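Local coordinates for ATP/GTP-binding site-containing protein A (Brucella abortus, PDB 6NTR) that acts in the periplasm to maintain the integrity of the cell envelope and adopts a beta-barrel-like fold, at residues V107-L110 / N116-D119; L148-E153 / I192-D197. All coordinates share one frame; numbering follows the deposited sequence.

Contact 1. Residues V107-L110 / N116-D119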
ATOM      1  N   VAL A 107     -15.138  -3.035 -14.109  1.00 70.49           N
ATOM      2  CA  VAL A 107     -14.765  -4.000 -15.133  1.00 74.34           C
ATOM      3  C   VAL A 107     -13.242  -4.101 -15.174  1.00 71.07           C
ATOM      4  O   VAL A 107     -12.541  -3.107 -15.398  1.00 67.15           O
ATOM      5  CB  VAL A 107     -15.348  -3.614 -16.501  1.00 80.74           C
ATOM      6  CG1 VAL A 107     -15.117  -2.142 -16.787  1.00 85.30           C
ATOM      7  CG2 VAL A 107     -14.738  -4.470 -17.593  1.00 81.75           C
ATOM      8  N   VAL A 108     -12.733  -5.303 -14.934  1.00 71.90           N
ATOM      9  CA  VAL A 108     -11.305  -5.554 -14.813  1.00 70.52           C
ATOM     10  C   VAL A 108     -10.859  -6.376 -16.010  1.00 71.31           C
ATOM     11  O   VAL A 108     -11.299  -7.518 -16.182  1.00 73.69           O
ATOM     12  CB  VAL A 108     -10.972  -6.284 -13.507  1.00 65.65           C
ATOM     13  CG1 VAL A 108      -9.490  -6.553 -13.431  1.00 65.40           C
ATOM     14  CG2 VAL A 108     -11.423  -5.467 -12.323  1.00 58.81           C
ATOM     15  N   LYS A 109      -9.966  -5.812 -16.816  1.00 67.89           N
ATOM     16  CA  LYS A 109      -9.440  -6.477 -17.999  1.00 69.69           C
ATOM     17  C   LYS A 109      -7.978  -6.819 -17.769  1.00 70.82           C
ATOM     18  O   LYS A 109      -7.147  -5.915 -17.648  1.00 69.00           O
ATOM     19  CB  LYS A 109      -9.601  -5.590 -19.225  1.00 74.44           C
ATOM     20  CG  LYS A 109     -11.022  -5.539 -19.729  1.00 83.13           C
ATOM     21  CD  LYS A 109     -11.290  -4.264 -20.491  1.00 87.84           C
ATOM     22  CE  LYS A 109     -12.004  -4.555 -21.807  1.00 91.12           C
ATOM     23  NZ  LYS A 109     -11.392  -5.669 -22.588  1.00 91.91           N
ATOM     24  N   LEU A 110      -7.669  -8.115 -17.732  1.00 73.35           N
ATOM     25  CA  LEU A 110      -6.347  -8.624 -17.380  1.00 68.00           C
ATOM     26  C   LEU A 110      -5.632  -9.211 -18.591  1.00 66.42           C
ATOM     27  O   LEU A 110      -6.204 -10.018 -19.327  1.00 70.35           O
ATOM     28  CB  LEU A 110      -6.442  -9.693 -16.296  1.00 60.07           C
ATOM     29  CG  LEU A 110      -6.904  -9.214 -14.932  1.00 58.61           C
ATOM     30  CD1 LEU A 110      -7.053 -10.412 -14.039  1.00 61.02           C
ATOM     31  CD2 LEU A 110      -5.917  -8.238 -14.364  1.00 55.83           C
ATOM     32  N   ASN A 116      -8.465 -12.271 -19.270  1.00 89.51           N
ATOM     33  CA  ASN A 116      -9.794 -12.383 -18.683  1.00 85.51           C
ATOM     34  C   ASN A 116     -10.374 -11.031 -18.293  1.00 81.91           C
ATOM     35  O   ASN A 116      -9.655 -10.111 -17.904  1.00 77.53           O
ATOM     36  CB  ASN A 116      -9.787 -13.272 -17.446  1.00 83.25           C
ATOM     37  CG  ASN A 116     -11.162 -13.783 -17.112  1.00 93.02           C
ATOM     38  OD1 ASN A 116     -12.170 -13.184 -17.490  1.00 99.65           O
ATOM     39  ND2 ASN A 116     -11.217 -14.909 -16.421  1.00 95.66           N
ATOM     40  N   THR A 117     -11.703 -10.958 -18.354  1.00 85.33           N
ATOM     41  CA  THR A 117     -12.494  -9.796 -17.973  1.00 84.36           C
ATOM     42  C   THR A 117     -13.327 -10.110 -16.743  1.00 82.91           C
ATOM     43  O   THR A 117     -13.824 -11.225 -16.580  1.00 85.56           O
ATOM     44  CB  THR A 117     -13.449  -9.372 -19.085  1.00 90.49           C
ATOM     45  OG1 THR A 117     -12.777  -9.438 -20.348  1.00 99.26           O
ATOM     46  CG2 THR A 117     -13.985  -7.963 -18.838  1.00 84.69           C
ATOM     47  N   LEU A 118     -13.514  -9.107 -15.896  1.00 80.22           N
ATOM     48  CA  LEU A 118     -14.264  -9.306 -14.666  1.00 79.92           C
ATOM     49  C   LEU A 118     -15.088  -8.070 -14.376  1.00 80.50           C
ATOM     50  O   LEU A 118     -14.536  -6.985 -14.186  1.00 78.46           O
ATOM     51  CB  LEU A 118     -13.331  -9.609 -13.503  1.00 72.61           C
ATOM     52  CG  LEU A 118     -12.842 -11.050 -13.534  1.00 71.03           C
ATOM     53  CD1 LEU A 118     -11.933 -11.304 -12.358  1.00 64.52           C
ATOM     54  CD2 LEU A 118     -14.049 -11.984 -13.536  1.00 77.72           C
ATOM     55  N   ASP A 119     -16.402  -8.237 -14.357  1.00 81.80           N
ATOM     56  CA  ASP A 119     -17.275  -7.234 -13.772  1.00 80.23           C
ATOM     57  C   ASP A 119     -17.247  -7.380 -12.256  1.00 84.50           C
ATOM     58  O   ASP A 119     -17.609  -8.434 -11.721  1.00 88.13           O
ATOM     59  CB  ASP A 119     -18.697  -7.380 -14.298  1.00 84.58           C
ATOM     60  CG  ASP A 119     -18.989  -6.425 -15.416  1.00 88.03           C
ATOM     61  OD1 ASP A 119     -18.246  -5.429 -15.514  1.00 82.01           O
ATOM     62  OD2 ASP A 119     -19.961  -6.645 -16.174  1.00 96.11           O
TER

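Contact 2. Residues L148-E153 / I192-D197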
ATOM      1  N   LEU A 148     -12.047  -0.852  -1.778  1.00 53.90           N
ATOM      2  CA  LEU A 148     -10.949  -0.449  -2.639  1.00 50.45           C
ATOM      3  C   LEU A 148     -10.556  -1.542  -3.607  1.00 48.62           C
ATOM      4  O   LEU A 148     -10.751  -2.707  -3.327  1.00 48.93           O
ATOM      5  CB  LEU A 148      -9.744  -0.112  -1.778  1.00 48.37           C
ATOM      6  CG  LEU A 148      -8.423   0.146  -2.476  1.00 50.66           C
ATOM      7  CD1 LEU A 148      -8.444   1.532  -3.066  1.00 52.49           C
ATOM      8  CD2 LEU A 148      -7.293   0.040  -1.481  1.00 50.91           C
ATOM      9  N   PHE A 149      -9.982  -1.157  -4.739  1.00 52.30           N
ATOM     10  CA  PHE A 149      -9.445  -2.102  -5.707  1.00 53.79           C
ATOM     11  C   PHE A 149      -8.020  -1.625  -5.834  1.00 54.43           C
ATOM     12  O   PHE A 149      -7.793  -0.506  -6.243  1.00 54.02           O
ATOM     13  CB  PHE A 149     -10.128  -2.016  -7.064  1.00 58.81           C
ATOM     14  CG  PHE A 149      -9.553  -2.960  -8.070  1.00 63.34           C
ATOM     15  CD1 PHE A 149      -9.749  -4.312  -7.948  1.00 64.67           C
ATOM     16  CD2 PHE A 149      -8.783  -2.499  -9.106  1.00 65.06           C
ATOM     17  CE1 PHE A 149      -9.206  -5.191  -8.851  1.00 65.78           C
ATOM     18  CE2 PHE A 149      -8.231  -3.373 -10.019  1.00 64.82           C
ATOM     19  CZ  PHE A 149      -8.443  -4.720  -9.890  1.00 66.89           C
ATOM     20  N   ASP A 150      -7.060  -2.454  -5.469  1.00 58.03           N
ATOM     21  CA  ASP A 150      -5.673  -2.029  -5.535  1.00 55.47           C
ATOM     22  C   ASP A 150      -4.783  -2.837  -6.491  1.00 55.17           C
ATOM     23  O   ASP A 150      -3.625  -2.524  -6.683  1.00 54.50           O
ATOM     24  CB  ASP A 150      -5.078  -1.978  -4.133  1.00 57.20           C
ATOM     25  CG  ASP A 150      -5.125  -3.297  -3.435  1.00 65.55           C
ATOM     26  OD1 ASP A 150      -5.643  -4.257  -4.011  1.00 71.82           O
ATOM     27  OD2 ASP A 150      -4.640  -3.378  -2.300  1.00 68.41           O
ATOM     28  N   ALA A 151      -5.347  -3.878  -7.071  1.00 58.90           N
ATOM     29  CA  ALA A 151      -4.626  -4.715  -8.018  1.00 64.41           C
ATOM     30  C   ALA A 151      -3.446  -5.406  -7.372  1.00 63.83           C
ATOM     31  O   ALA A 151      -2.431  -5.651  -8.022  1.00 64.58           O
ATOM     32  CB  ALA A 151      -4.154  -3.917  -9.231  1.00 64.97           C
ATOM     33  N   SER A 152      -3.564  -5.709  -6.093  1.00 52.31           N
ATOM     34  CA  SER A 152      -2.576  -6.543  -5.449  1.00 52.27           C
ATOM     35  C   SER A 152      -3.067  -7.986  -5.427  1.00 73.20           C
ATOM     36  O   SER A 152      -4.235  -8.280  -5.690  1.00 55.72           O
ATOM     37  CB  SER A 152      -2.282  -6.029  -4.050  1.00 59.35           C
ATOM     38  OG  SER A 152      -3.443  -6.116  -3.247  1.00 59.45           O
ATOM     39  N   GLU A 153      -2.139  -8.892  -5.121  1.00 73.68           N
ATOM     40  CA  GLU A 153      -2.361 -10.326  -5.255  1.00 73.14           C
ATOM     41  C   GLU A 153      -2.881 -10.626  -6.650  1.00 71.02           C
ATOM     42  O   GLU A 153      -2.227 -10.255  -7.625  1.00 74.46           O
ATOM     43  CB  GLU A 153      -3.282 -10.818  -4.149  1.00 78.43           C
ATOM     44  CG  GLU A 153      -2.644 -10.515  -2.804  1.00 81.21           C
ATOM     45  CD  GLU A 153      -3.439 -10.967  -1.616  1.00 86.42           C
ATOM     46  OE1 GLU A 153      -4.631 -11.294  -1.754  1.00 91.18           O
ATOM     47  OE2 GLU A 153      -2.852 -10.981  -0.524  1.00 86.62           O
ATOM     48  N   ILE A 192      -5.354   0.919   8.793  1.00 51.29           N
ATOM     49  CA  ILE A 192      -6.273   0.419   7.782  1.00 50.60           C
ATOM     50  C   ILE A 192      -6.322  -1.094   7.915  1.00 47.72           C
ATOM     51  O   ILE A 192      -5.283  -1.758   7.830  1.00 48.30           O
ATOM     52  CB  ILE A 192      -5.851   0.849   6.371  1.00 46.51           C
ATOM     53  CG1 ILE A 192      -5.725   2.373   6.325  1.00 45.30           C
ATOM     54  CG2 ILE A 192      -6.856   0.378   5.365  1.00 43.93           C
ATOM     55  CD1 ILE A 192      -5.579   2.946   4.944  1.00 44.29           C
ATOM     56  N   ALA A 193      -7.515  -1.632   8.166  1.00 48.96           N
ATOM     57  CA  ALA A 193      -7.730  -3.069   8.226  1.00 48.72           C
ATOM     58  C   ALA A 193      -8.482  -3.505   6.981  1.00 45.25           C
ATOM     59  O   ALA A 193      -9.476  -2.879   6.607  1.00 44.25           O
ATOM     60  CB  ALA A 193      -8.505  -3.474   9.477  1.00 49.14           C
ATOM     61  N   TYR A 194      -8.002  -4.574   6.354  1.00 44.96           N
ATOM     62  CA  TYR A 194      -8.477  -5.018   5.056  1.00 44.37           C
ATOM     63  C   TYR A 194      -9.290  -6.284   5.252  1.00 43.86           C
ATOM     64  O   TYR A 194      -8.820  -7.239   5.873  1.00 48.51           O
ATOM     65  CB  TYR A 194      -7.299  -5.269   4.106  1.00 45.42           C
ATOM     66  CG  TYR A 194      -6.571  -4.032   3.564  1.00 49.94           C
ATOM     67  CD1 TYR A 194      -5.794  -3.239   4.388  1.00 45.35           C
ATOM     68  CD2 TYR A 194      -6.600  -3.716   2.210  1.00 61.25           C
ATOM     69  CE1 TYR A 194      -5.118  -2.144   3.898  1.00 49.06           C
ATOM     70  CE2 TYR A 194      -5.915  -2.621   1.711  1.00 62.87           C
ATOM     71  CZ  TYR A 194      -5.176  -1.841   2.565  1.00 57.32           C
ATOM     72  OH  TYR A 194      -4.491  -0.750   2.083  1.00 58.47           O
ATOM     73  N   PHE A 195     -10.507  -6.255   4.746  1.00 46.19           N
ATOM     74  CA  PHE A 195     -11.423  -7.354   4.899  1.00 50.59           C
ATOM     75  C   PHE A 195     -11.992  -7.786   3.581  1.00 57.80           C
ATOM     76  O   PHE A 195     -12.258  -6.982   2.706  1.00 57.96           O
ATOM     77  CB  PHE A 195     -12.618  -6.944   5.794  1.00 48.33           C
ATOM     78  CG  PHE A 195     -12.247  -6.591   7.196  1.00 45.87           C
ATOM     79  CD1 PHE A 195     -12.048  -7.563   8.130  1.00 46.80           C
ATOM     80  CD2 PHE A 195     -12.110  -5.288   7.572  1.00 43.84           C
ATOM     81  CE1 PHE A 195     -11.701  -7.246   9.412  1.00 46.23           C
ATOM     82  CE2 PHE A 195     -11.761  -4.960   8.852  1.00 45.00           C
ATOM     83  CZ  PHE A 195     -11.551  -5.941   9.774  1.00 44.63           C
ATOM     84  N   ASP A 196     -12.196  -9.077   3.473  1.00 63.90           N
ATOM     85  CA  ASP A 196     -12.831  -9.594   2.304  1.00 73.48           C
ATOM     86  C   ASP A 196     -14.034 -10.363   2.765  1.00 78.87           C
ATOM     87  O   ASP A 196     -14.004 -11.073   3.752  1.00 79.03           O
ATOM     88  CB  ASP A 196     -11.928 -10.455   1.437  1.00 77.70           C
ATOM     89  CG  ASP A 196     -12.488 -10.629   0.062  1.00 83.20           C
ATOM     90  OD1 ASP A 196     -13.051  -9.663  -0.466  1.00 83.32           O
ATOM     91  OD2 ASP A 196     -12.396 -11.725  -0.484  1.00 87.75           O
ATOM     92  N   ASP A 197     -15.094 -10.193   2.015  1.00 84.14           N
ATOM     93  CA  ASP A 197     -16.366 -10.816   2.283  1.00 87.16           C
ATOM     94  C   ASP A 197     -16.343 -12.328   2.237  1.00 90.73           C
ATOM     95  O   ASP A 197     -17.019 -12.978   3.014  1.00 90.08           O
ATOM     96  CB  ASP A 197     -17.418 -10.328   1.280  1.00 85.77           C
ATOM     97  CG  ASP A 197     -16.873  -9.336   0.291  1.00 83.34           C
ATOM     98  OD1 ASP A 197     -16.132  -8.441   0.712  1.00 79.26           O
ATOM     99  OD2 ASP A 197     -17.174  -9.455  -0.896  1.00 84.54           O
TER

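Contact 1. Residues V107-L110 / N116-D119
V107 and T117 each turn a methyl away from their own backbone nitrogen: CG2 of V107 and CG2 of T117 both lie trans to N. In T117 (chi1 -42°) this leaves OG1 beside the backbone N while the methyl turns to V107. The two side chains run side by side, pointing the same way, with V107 CG2 3.8 Å from T117 CG2. The same threonine methyl also receives the start of the K109 chain, where K109 CG comes within 3.9 Å of T117 CG2. At the other end of this face the D119 carboxylate slants across V107, bringing D119 OD1 to 3.6 Å from V107 CB. K105 lies near the other carboxylate oxygen as a long, weak ion pair. On the opposite face V108 and L118 meet at their CB atoms, L118 going on to touch D156.

The backbones are antiparallel. V108 and L118 form one hydrogen-bonded pair, V108 N giving to L118 O at 2.6 Å and L118 N to V108 O at 2.7 Å, the latter bent to 133° at the hydrogen. In the next such pair L110 N reaches N116 O at 2.8 Å, while the return bond from N116 N to L110 O is longer, at 3.2 Å. L118 O also takes a CA-H...O contact from V107 CA, and V108 O one from T117 CA, each at 3.1 Å. Two carbonyl oxygens thus gripped by both N-H and CA-H make the backbone the main hold of this surface hairpin, with side-chain contacts secondary.

Contact 2. Residues L148-E153 / I192-D197
Y194 presents one corner of its ring, CE2, to two quite different side chains: L148, at the end of strand 143-148, and D150, in the loop that follows. L148 brings a methyl, with CD2 4.4 Å from Y194 CE2, and D150 brings a carboxylate oxygen, with OD2 4.3 Å from that same Y194 CE2. Both approach the ring obliquely, and both are loose van der Waals neighbours. The backbones stay well apart, L148 CA being 9.3 Å from Y194 CA, so the side chains do the bridging. L148 extends with CG anti to its backbone N (chi1 172°), which carries the branched end toward the tyrosine; its flanks pack on V159, P126 and H129.

The D150 carboxylate has partners within its own loop. S152 N donates to D150 OD1 at 3.3 Å, nearly straight at 163°, and arrives from well above the carboxylate plane. This makes an Asx turn, with OD1 taking the amide two residues further on. The single S152 hydroxyl proton has either carboxylate oxygen within weak reach, so the side chain may add a little to what the amide does to hold D150 in place.

On the tyrosine side, Y207 meets the Y194 ring edge-to-face. In this crystal the phenol OH makes a hydrogen bond to a bound glycerol, probably from the crystallisation liquor, though such molecules often mark pockets. The polar end of Y194 therefore faces that molecule while CE2 comes near L148 and D150. The pattern is that of a connecting loop, shaped by an Asx turn as it leaves strand 143-148, passing close to a tyrosine near the end of strand 187-195 in this beta-barrel-like fold.

In the fold
From the N terminus, the chain runs through successive antiparallel strands up to strand 105-112. There contact 1 closes a short loop, pairing that strand with strand 116-121 in a hairpin. The chain then passes through helix 126-138 and strand 143-148 into the loop where contact 2 begins. Contact 2 closes a much longer loop, through strand 159-165 and helix 174-179 to strand 187-195. The two loops follow one another without nesting or crossing. The centres of contacts 1 and 2 are about 17 Å apart, yet the contacts touch where V108 CG2 lies 3.9 Å from F149 CZ, joining the peripheral hairpin to the loop after strand 143-148.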